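Local coordinates for protein DNA methyltransferase (Nicotiana tabacum, PDB 4ONQ) that probably transfers methyl groups from S-adenosyl-L-methionine to carbon 5 of cytosines in DNA, its catalytic domain being the part present here, at residues 244-257 with 272-284. The protein carries 5 engineered substitutions. Numbering follows the deposited sequence.
Sequences EVALYRLGIPLNTV and SWWEQTNQRGNLI
Two waters donate to Gln279 OE1. One accepts from Leu254 N at 3.1 Å; the other accepts from Gly281 N. Gln279 NE2 donates to Thr277 OG1 at 3.1 Å. That hydroxyl in turn donates to Trp273 O (2.7 Å), which also accepts from Thr277 N on the opposite face of its carbonyl plane. A valine in place of Thr277 would probably leave the Gln279 amide without its acceptor and freer to turn beside Tyr248. Tyr248 and Trp273 form a T-shaped pair, with the indole edge toward the phenol face and planes at 87°. Trp273 extends toward helix 242-249 because its CG lies opposite the backbone N about the CA-CB bond (chi1 175°). Val245 CG2 covers one indole face, a CH-pi contact; Thr277 OG1 lies over the other. The Trp274 ring is sandwiched between Gln279 CB and Leu283 CB, and its CZ3 meets Leu254 CD1 at 4.0 Å. Beyond it the strands pair in parallel: Asn255 O accepts from Asn282 N, Asn282 O from Val257 N, and Val257 O from Ile284 N (2.9 Å). Strand 282-286 is an outermost strand of the Rossmann-like sheet; with 254-260 and helix 264-276 it forms a beta-alpha-beta unit. Helix segments 244-249 and 272-276 run nearly parallel, while Thr256 and Ile284 pack on Phe304 of helix 294-304.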
ATOM      1  N   GLU A 244       3.514   9.447   0.175  1.00 35.96           N
ATOM      2  CA  GLU A 244       3.791  10.705  -0.504  1.00 38.77           C
ATOM      3  C   GLU A 244       3.051  10.783  -1.838  1.00 32.76           C
ATOM      4  O   GLU A 244       2.535  11.836  -2.216  1.00 35.96           O
ATOM      5  CB  GLU A 244       5.302  10.874  -0.708  1.00 31.39           C
ATOM      6  CG  GLU A 244       6.128  10.923   0.585  1.00 43.90           C
ATOM      7  CD  GLU A 244       6.446   9.545   1.172  1.00 55.24           C
ATOM      8  OE1 GLU A 244       5.702   8.581   0.900  1.00 62.72           O
ATOM      9  OE2 GLU A 244       7.448   9.429   1.911  1.00 60.16           O
ATOM     10  N   VAL A 245       2.989   9.656  -2.538  1.00 38.16           N
ATOM     11  CA  VAL A 245       2.295   9.586  -3.815  1.00 42.79           C
ATOM     12  C   VAL A 245       0.791   9.718  -3.614  1.00 42.22           C
ATOM     13  O   VAL A 245       0.104  10.345  -4.417  1.00 47.58           O
ATOM     14  CB  VAL A 245       2.627   8.279  -4.567  1.00 35.50           C
ATOM     15  CG1 VAL A 245       1.754   8.120  -5.803  1.00 29.78           C
ATOM     16  CG2 VAL A 245       4.094   8.265  -4.954  1.00 32.51           C
ATOM     17  N   ALA A 246       0.286   9.133  -2.533  1.00 36.28           N
ATOM     18  CA  ALA A 246      -1.121   9.284  -2.184  1.00 35.21           C
ATOM     19  C   ALA A 246      -1.464  10.760  -1.929  1.00 33.66           C
ATOM     20  O   ALA A 246      -2.410  11.288  -2.507  1.00 33.10           O
ATOM     21  CB  ALA A 246      -1.465   8.427  -0.974  1.00 31.18           C
ATOM     22  N   LEU A 247      -0.688  11.422  -1.073  1.00 32.72           N
ATOM     23  CA  LEU A 247      -0.897  12.841  -0.794  1.00 36.54           C
ATOM     24  C   LEU A 247      -0.797  13.676  -2.059  1.00 37.26           C
ATOM     25  O   LEU A 247      -1.558  14.624  -2.253  1.00 46.37           O
ATOM     26  CB  LEU A 247       0.123  13.349   0.222  1.00 33.72           C
ATOM     27  CG  LEU A 247       0.059  12.694   1.599  1.00 35.08           C
ATOM     28  CD1 LEU A 247       1.289  13.074   2.415  1.00 34.58           C
ATOM     29  CD2 LEU A 247      -1.226  13.097   2.315  1.00 34.57           C
ATOM     30  N   TYR A 248       0.149  13.324  -2.920  1.00 42.35           N
ATOM     31  CA  TYR A 248       0.355  14.067  -4.156  1.00 34.00           C
ATOM     32  C   TYR A 248      -0.825  13.919  -5.106  1.00 35.87           C
ATOM     33  O   TYR A 248      -1.268  14.890  -5.717  1.00 41.97           O
ATOM     34  CB  TYR A 248       1.647  13.630  -4.836  1.00 33.36           C
ATOM     35  CG  TYR A 248       1.820  14.176  -6.234  1.00 40.50           C
ATOM     36  CD1 TYR A 248       2.228  15.486  -6.442  1.00 40.97           C
ATOM     37  CD2 TYR A 248       1.582  13.376  -7.346  1.00 37.78           C
ATOM     38  CE1 TYR A 248       2.395  15.987  -7.721  1.00 43.31           C
ATOM     39  CE2 TYR A 248       1.749  13.865  -8.627  1.00 37.15           C
ATOM     40  CZ  TYR A 248       2.160  15.172  -8.807  1.00 47.37           C
ATOM     41  OH  TYR A 248       2.324  15.666 -10.082  1.00 55.37           O
ATOM     42  N   ARG A 249      -1.348  12.706  -5.227  1.00 40.25           N
ATOM     43  CA  ARG A 249      -2.459  12.470  -6.139  1.00 39.80           C
ATOM     44  C   ARG A 249      -3.734  13.110  -5.607  1.00 37.29           C
ATOM     45  O   ARG A 249      -4.658  13.404  -6.364  1.00 42.80           O
ATOM     46  CB  ARG A 249      -2.651  10.974  -6.377  1.00 33.30           C
ATOM     47  CG  ARG A 249      -1.476  10.340  -7.098  1.00 32.39           C
ATOM     48  CD  ARG A 249      -1.744   8.900  -7.457  1.00 31.66           C
ATOM     49  NE  ARG A 249      -2.891   8.765  -8.353  1.00 33.77           N
ATOM     50  CZ  ARG A 249      -3.495   7.609  -8.611  1.00 40.43           C
ATOM     51  NH1 ARG A 249      -3.062   6.489  -8.037  1.00 31.13           N
ATOM     52  NH2 ARG A 249      -4.533   7.580  -9.434  1.00 39.90           N
ATOM     53  N   LEU A 250      -3.759  13.332  -4.296  1.00 38.65           N
ATOM     54  CA  LEU A 250      -4.885  13.968  -3.630  1.00 40.98           C
ATOM     55  C   LEU A 250      -4.850  15.473  -3.855  1.00 44.84           C
ATOM     56  O   LEU A 250      -5.820  16.177  -3.576  1.00 47.28           O
ATOM     57  CB  LEU A 250      -4.853  13.668  -2.132  1.00 43.47           C
ATOM     58  CG  LEU A 250      -5.347  12.290  -1.694  1.00 40.74           C
ATOM     59  CD1 LEU A 250      -5.043  12.039  -0.226  1.00 44.05           C
ATOM     60  CD2 LEU A 250      -6.825  12.176  -1.953  1.00 42.64           C
ATOM     61  N   GLY A 251      -3.726  15.966  -4.361  1.00 43.41           N
ATOM     62  CA  GLY A 251      -3.573  17.389  -4.586  1.00 43.60           C
ATOM     63  C   GLY A 251      -3.256  18.123  -3.297  1.00 43.18           C
ATOM     64  O   GLY A 251      -3.417  19.337  -3.207  1.00 48.18           O
ATOM     65  N   ILE A 252      -2.812  17.375  -2.293  1.00 42.05           N
ATOM     66  CA  ILE A 252      -2.377  17.966  -1.040  1.00 47.63           C
ATOM     67  C   ILE A 252      -0.918  18.388  -1.155  1.00 51.37           C
ATOM     68  O   ILE A 252      -0.046  17.558  -1.383  1.00 43.23           O
ATOM     69  CB  ILE A 252      -2.530  16.979   0.121  1.00 38.47           C
ATOM     70  CG1 ILE A 252      -3.990  16.520   0.231  1.00 45.69           C
ATOM     71  CG2 ILE A 252      -2.055  17.613   1.410  1.00 38.36           C
ATOM     72  CD1 ILE A 252      -4.228  15.448   1.286  1.00 38.85           C
ATOM     73  N   PRO A 253      -0.641  19.657  -1.016  1.00 48.27           N
ATOM     74  CA  PRO A 253       0.712  20.114  -1.222  1.00 39.49           C
ATOM     75  C   PRO A 253       1.629  19.587  -0.154  1.00 50.87           C
ATOM     76  O   PRO A 253       1.248  19.475   0.975  1.00 53.50           O
ATOM     77  CB  PRO A 253       0.593  21.628  -1.163  1.00 41.24           C
ATOM     78  CG  PRO A 253      -0.816  21.918  -0.997  1.00 42.15           C
ATOM     79  CD  PRO A 253      -1.498  20.720  -0.507  1.00 41.09           C
ATOM     80  N   LEU A 254       2.846  19.283  -0.534  1.00 42.40           N
ATOM     81  CA  LEU A 254       3.810  18.809   0.401  1.00 48.43           C
ATOM     82  C   LEU A 254       4.822  19.872   0.713  1.00 49.21           C
ATOM     83  O   LEU A 254       5.548  20.297  -0.133  1.00 39.91           O
ATOM     84  CB  LEU A 254       4.524  17.624  -0.200  1.00 45.29           C
ATOM     85  CG  LEU A 254       3.646  16.436  -0.495  1.00 48.48           C
ATOM     86  CD1 LEU A 254       4.330  15.500  -1.437  1.00 36.25           C
ATOM     87  CD2 LEU A 254       3.263  15.730   0.765  1.00 43.87           C
ATOM     88  N   ASN A 255       4.896  20.257   1.965  1.00 57.08           N
ATOM     89  CA  ASN A 255       5.856  21.249   2.342  1.00 55.52           C
ATOM     90  C   ASN A 255       7.122  20.666   2.885  1.00 52.19           C
ATOM     91  O   ASN A 255       8.162  20.904   2.382  1.00 61.04           O
ATOM     92  CB  ASN A 255       5.234  22.224   3.329  1.00 59.82           C
ATOM     93  CG  ASN A 255       6.241  23.120   3.957  1.00 70.02           C
ATOM     94  OD1 ASN A 255       6.617  22.931   5.092  1.00 69.66           O
ATOM     95  ND2 ASN A 255       6.689  24.112   3.218  1.00 77.55           N
ATOM     96  N   THR A 256       7.036  19.802   3.834  1.00 57.76           N
ATOM     97  CA  THR A 256       8.252  19.180   4.170  1.00 60.77           C
ATOM     98  C   THR A 256       7.977  17.702   4.406  1.00 58.99           C
ATOM     99  O   THR A 256       7.000  17.375   5.012  1.00 67.09           O
ATOM    100  CB  THR A 256       8.820  19.892   5.352  1.00 63.32           C
ATOM    101  OG1 THR A 256      10.032  20.545   4.991  1.00 69.04           O
ATOM    102  CG2 THR A 256       9.133  18.945   6.399  1.00 67.04           C
ATOM    103  N   VAL A 257       8.800  16.825   3.861  1.00 46.03           N
ATOM    104  CA  VAL A 257       8.726  15.398   4.145  1.00 40.99           C
ATOM    105  C   VAL A 257      10.019  14.846   4.719  1.00 46.75           C
ATOM    106  O   VAL A 257      11.048  14.965   4.134  1.00 37.33           O
ATOM    107  CB  VAL A 257       8.384  14.576   2.901  1.00 42.92           C
ATOM    108  CG1 VAL A 257       8.476  13.097   3.192  1.00 36.49           C
ATOM    109  CG2 VAL A 257       7.015  14.913   2.395  1.00 45.78           C
ATOM    110  N   SER A 272      14.132  10.589  -7.149  1.00 40.68           N
ATOM    111  CA  SER A 272      13.832  10.764  -8.566  1.00 35.70           C
ATOM    112  C   SER A 272      12.395  11.234  -8.756  1.00 42.72           C
ATOM    113  O   SER A 272      12.146  12.176  -9.507  1.00 35.83           O
ATOM    114  CB  SER A 272      14.072   9.474  -9.343  1.00 36.49           C
ATOM    115  OG  SER A 272      15.455   9.240  -9.512  1.00 49.17           O
ATOM    116  N   TRP A 273      11.460  10.588  -8.059  1.00 36.65           N
ATOM    117  CA  TRP A 273      10.054  10.989  -8.123  1.00 33.38           C
ATOM    118  C   TRP A 273       9.846  12.429  -7.651  1.00 45.06           C
ATOM    119  O   TRP A 273       9.022  13.172  -8.197  1.00 38.90           O
ATOM    120  CB  TRP A 273       9.203  10.055  -7.265  1.00 33.14           C
ATOM    121  CG  TRP A 273       7.775  10.477  -7.176  1.00 38.53           C
ATOM    122  CD1 TRP A 273       6.792  10.224  -8.085  1.00 35.19           C
ATOM    123  CD2 TRP A 273       7.162  11.226  -6.117  1.00 34.24           C
ATOM    124  NE1 TRP A 273       5.605  10.775  -7.661  1.00 40.33           N
ATOM    125  CE2 TRP A 273       5.805  11.393  -6.455  1.00 32.23           C
ATOM    126  CE3 TRP A 273       7.629  11.772  -4.919  1.00 44.36           C
ATOM    127  CZ2 TRP A 273       4.910  12.081  -5.639  1.00 32.48           C
ATOM    128  CZ3 TRP A 273       6.736  12.454  -4.106  1.00 43.84           C
ATOM    129  CH2 TRP A 273       5.394  12.606  -4.472  1.00 38.50           C
ATOM    130  N   TRP A 274      10.567  12.811  -6.619  1.00 34.20           N
ATOM    131  CA  TRP A 274      10.428  14.096  -6.020  1.00 39.70           C
ATOM    132  C   TRP A 274      10.811  15.153  -6.982  1.00 36.26           C
ATOM    133  O   TRP A 274      10.158  16.158  -7.096  1.00 46.19           O
ATOM    134  CB  TRP A 274      11.255  14.178  -4.760  1.00 35.33           C
ATOM    135  CG  TRP A 274      11.045  15.387  -3.915  1.00 36.68           C
ATOM    136  CD1 TRP A 274      11.734  16.567  -3.945  1.00 37.50           C
ATOM    137  CD2 TRP A 274      10.093  15.560  -2.856  1.00 41.93           C
ATOM    138  NE1 TRP A 274      11.285  17.414  -3.016  1.00 37.95           N
ATOM    139  CE2 TRP A 274      10.301  16.887  -2.339  1.00 43.05           C
ATOM    140  CE3 TRP A 274       9.118  14.785  -2.310  1.00 39.91           C
ATOM    141  CZ2 TRP A 274       9.559  17.383  -1.322  1.00 39.20           C
ATOM    142  CZ3 TRP A 274       8.370  15.306  -1.297  1.00 39.85           C
ATOM    143  CH2 TRP A 274       8.592  16.572  -0.807  1.00 36.39           C
ATOM    144  N   GLU A 275      11.881  14.949  -7.693  1.00 39.96           N
ATOM    145  CA  GLU A 275      12.257  15.826  -8.752  1.00 44.43           C
ATOM    146  C   GLU A 275      11.373  15.838  -9.959  1.00 45.26           C
ATOM    147  O   GLU A 275      11.090  16.861 -10.479  1.00 46.13           O
ATOM    148  CB  GLU A 275      13.675  15.562  -9.150  1.00 39.04           C
ATOM    149  CG  GLU A 275      14.577  15.876  -8.008  1.00 61.90           C
ATOM    150  CD  GLU A 275      15.986  15.416  -8.205  1.00 68.83           C
ATOM    151  OE1 GLU A 275      16.396  15.180  -9.343  1.00 81.04           O
ATOM    152  OE2 GLU A 275      16.691  15.331  -7.204  1.00 63.75           O
ATOM    153  N   GLN A 276      10.936  14.681 -10.382  1.00 43.99           N
ATOM    154  CA  GLN A 276      10.165  14.519 -11.568  1.00 45.35           C
ATOM    155  C   GLN A 276       8.829  15.180 -11.466  1.00 51.91           C
ATOM    156  O   GLN A 276       8.241  15.539 -12.437  1.00 52.69           O
ATOM    157  CB  GLN A 276      10.057  13.056 -11.921  1.00 37.89           C
ATOM    158  CG  GLN A 276      11.309  12.536 -12.589  1.00 48.08           C
ATOM    159  CD  GLN A 276      11.356  11.036 -12.772  1.00 53.73           C
ATOM    160  OE1 GLN A 276      10.353  10.401 -12.934  1.00 51.80           O
ATOM    161  NE2 GLN A 276      12.532  10.485 -12.762  1.00 50.26           N
ATOM    162  N   THR A 277       8.332  15.283 -10.266  1.00 50.67           N
ATOM    163  CA  THR A 277       7.067  15.899 -10.052  1.00 41.67           C
ATOM    164  C   THR A 277       7.253  17.319  -9.654  1.00 43.02           C
ATOM    165  O   THR A 277       6.323  17.945  -9.266  1.00 56.81           O
ATOM    166  CB  THR A 277       6.203  15.167  -9.025  1.00 37.51           C
ATOM    167  OG1 THR A 277       6.941  14.932  -7.840  1.00 40.76           O
ATOM    168  CG2 THR A 277       5.766  13.897  -9.568  1.00 34.53           C
ATOM    169  N   ASN A 278       8.480  17.795  -9.720  1.00 46.38           N
ATOM    170  CA  ASN A 278       8.832  19.177  -9.409  1.00 48.09           C
ATOM    171  C   ASN A 278       8.320  19.678  -8.069  1.00 46.23           C
ATOM    172  O   ASN A 278       7.758  20.764  -7.990  1.00 47.38           O
ATOM    173  CB  ASN A 278       8.345  20.105 -10.513  1.00 45.53           C
ATOM    174  CG  ASN A 278       9.067  19.875 -11.806  1.00 62.05           C
ATOM    175  OD1 ASN A 278       8.452  19.562 -12.826  1.00 67.43           O
ATOM    176  ND2 ASN A 278      10.388  20.017 -11.776  1.00 70.64           N
ATOM    177  N   GLN A 279       8.508  18.885  -7.022  1.00 44.60           N
ATOM    178  CA  GLN A 279       8.137  19.320  -5.684  1.00 39.94           C
ATOM    179  C   GLN A 279       8.952  20.543  -5.296  1.00 40.71           C
ATOM    180  O   GLN A 279      10.176  20.549  -5.415  1.00 41.11           O
ATOM    181  CB  GLN A 279       8.369  18.204  -4.673  1.00 37.66           C
ATOM    182  CG  GLN A 279       7.597  16.941  -4.966  1.00 37.31           C
ATOM    183  CD  GLN A 279       6.098  17.145  -4.887  1.00 42.54           C
ATOM    184  OE1 GLN A 279       5.612  18.015  -4.162  1.00 46.50           O
ATOM    185  NE2 GLN A 279       5.356  16.345  -5.640  1.00 51.22           N
ATOM    186  N   ARG A 280       8.296  21.602  -4.889  1.00 42.78           N
ATOM    187  CA  ARG A 280       8.975  22.785  -4.433  1.00 47.81           C
ATOM    188  C   ARG A 280       9.435  22.683  -3.006  1.00 44.06           C
ATOM    189  O   ARG A 280      10.295  23.381  -2.576  1.00 51.43           O
ATOM    190  CB  ARG A 280       8.089  23.991  -4.626  1.00 44.24           C
ATOM    191  CG  ARG A 280       8.835  25.286  -4.659  1.00 46.17           C
ATOM    192  CD  ARG A 280       9.676  25.410  -5.896  1.00 47.01           C
ATOM    193  NE  ARG A 280       8.882  25.537  -7.101  1.00 47.42           N
ATOM    194  CZ  ARG A 280       8.335  26.641  -7.537  1.00 49.10           C
ATOM    195  NH1 ARG A 280       8.492  27.743  -6.880  1.00 50.49           N
ATOM    196  NH2 ARG A 280       7.652  26.631  -8.637  1.00 49.53           N
ATOM    197  N   GLY A 281       8.870  21.736  -2.311  1.00 41.29           N
ATOM    198  CA  GLY A 281       9.117  21.455  -0.932  1.00 41.01           C
ATOM    199  C   GLY A 281      10.357  20.670  -0.678  1.00 50.06           C
ATOM    200  O   GLY A 281      11.079  20.374  -1.557  1.00 51.74           O
ATOM    201  N   ASN A 282      10.630  20.400   0.566  1.00 53.29           N
ATOM    202  CA  ASN A 282      11.844  19.722   0.930  1.00 48.53           C
ATOM    203  C   ASN A 282      11.799  18.258   1.292  1.00 47.82           C
ATOM    204  O   ASN A 282      11.099  17.890   2.160  1.00 54.22           O
ATOM    205  CB  ASN A 282      12.384  20.426   2.123  1.00 51.74           C
ATOM    206  CG  ASN A 282      13.474  21.315   1.765  1.00 61.02           C
ATOM    207  OD1 ASN A 282      13.350  22.492   1.855  1.00 67.91           O
ATOM    208  ND2 ASN A 282      14.546  20.749   1.295  1.00 70.27           N
ATOM    209  N   LEU A 283      12.616  17.449   0.668  1.00 39.06           N
ATOM    210  CA  LEU A 283      12.633  16.057   0.983  1.00 42.99           C
ATOM    211  C   LEU A 283      13.887  15.714   1.768  1.00 40.64           C
ATOM    212  O   LEU A 283      14.962  15.932   1.336  1.00 44.86           O
ATOM    213  CB  LEU A 283      12.518  15.267  -0.305  1.00 37.10           C
ATOM    214  CG  LEU A 283      12.810  13.798  -0.230  1.00 48.37           C
ATOM    215  CD1 LEU A 283      11.837  13.040   0.635  1.00 37.81           C
ATOM    216  CD2 LEU A 283      12.965  13.166  -1.581  1.00 50.15           C
ATOM    217  N   ILE A 284      13.730  15.156   2.944  1.00 50.73           N
ATOM    218  CA  ILE A 284      14.883  14.839   3.751  1.00 45.01           C
ATOM    219  C   ILE A 284      14.972  13.377   4.093  1.00 49.67           C
ATOM    220  O   ILE A 284      14.091  12.842   4.698  1.00 51.77           O
ATOM    221  CB  ILE A 284      14.857  15.631   5.039  1.00 41.21           C
ATOM    222  CG1 ILE A 284      14.839  17.094   4.712  1.00 41.79           C
ATOM    223  CG2 ILE A 284      16.085  15.364   5.853  1.00 42.35           C
ATOM    224  CD1 ILE A 284      14.793  17.965   5.919  1.00 42.98           C
TER
HETATM  225  O   HOH W   1       6.622  19.890  -2.288  1.00 38.18           O
HETATM  226  O   HOH W   2       3.272  18.742  -3.509  1.00 45.59           O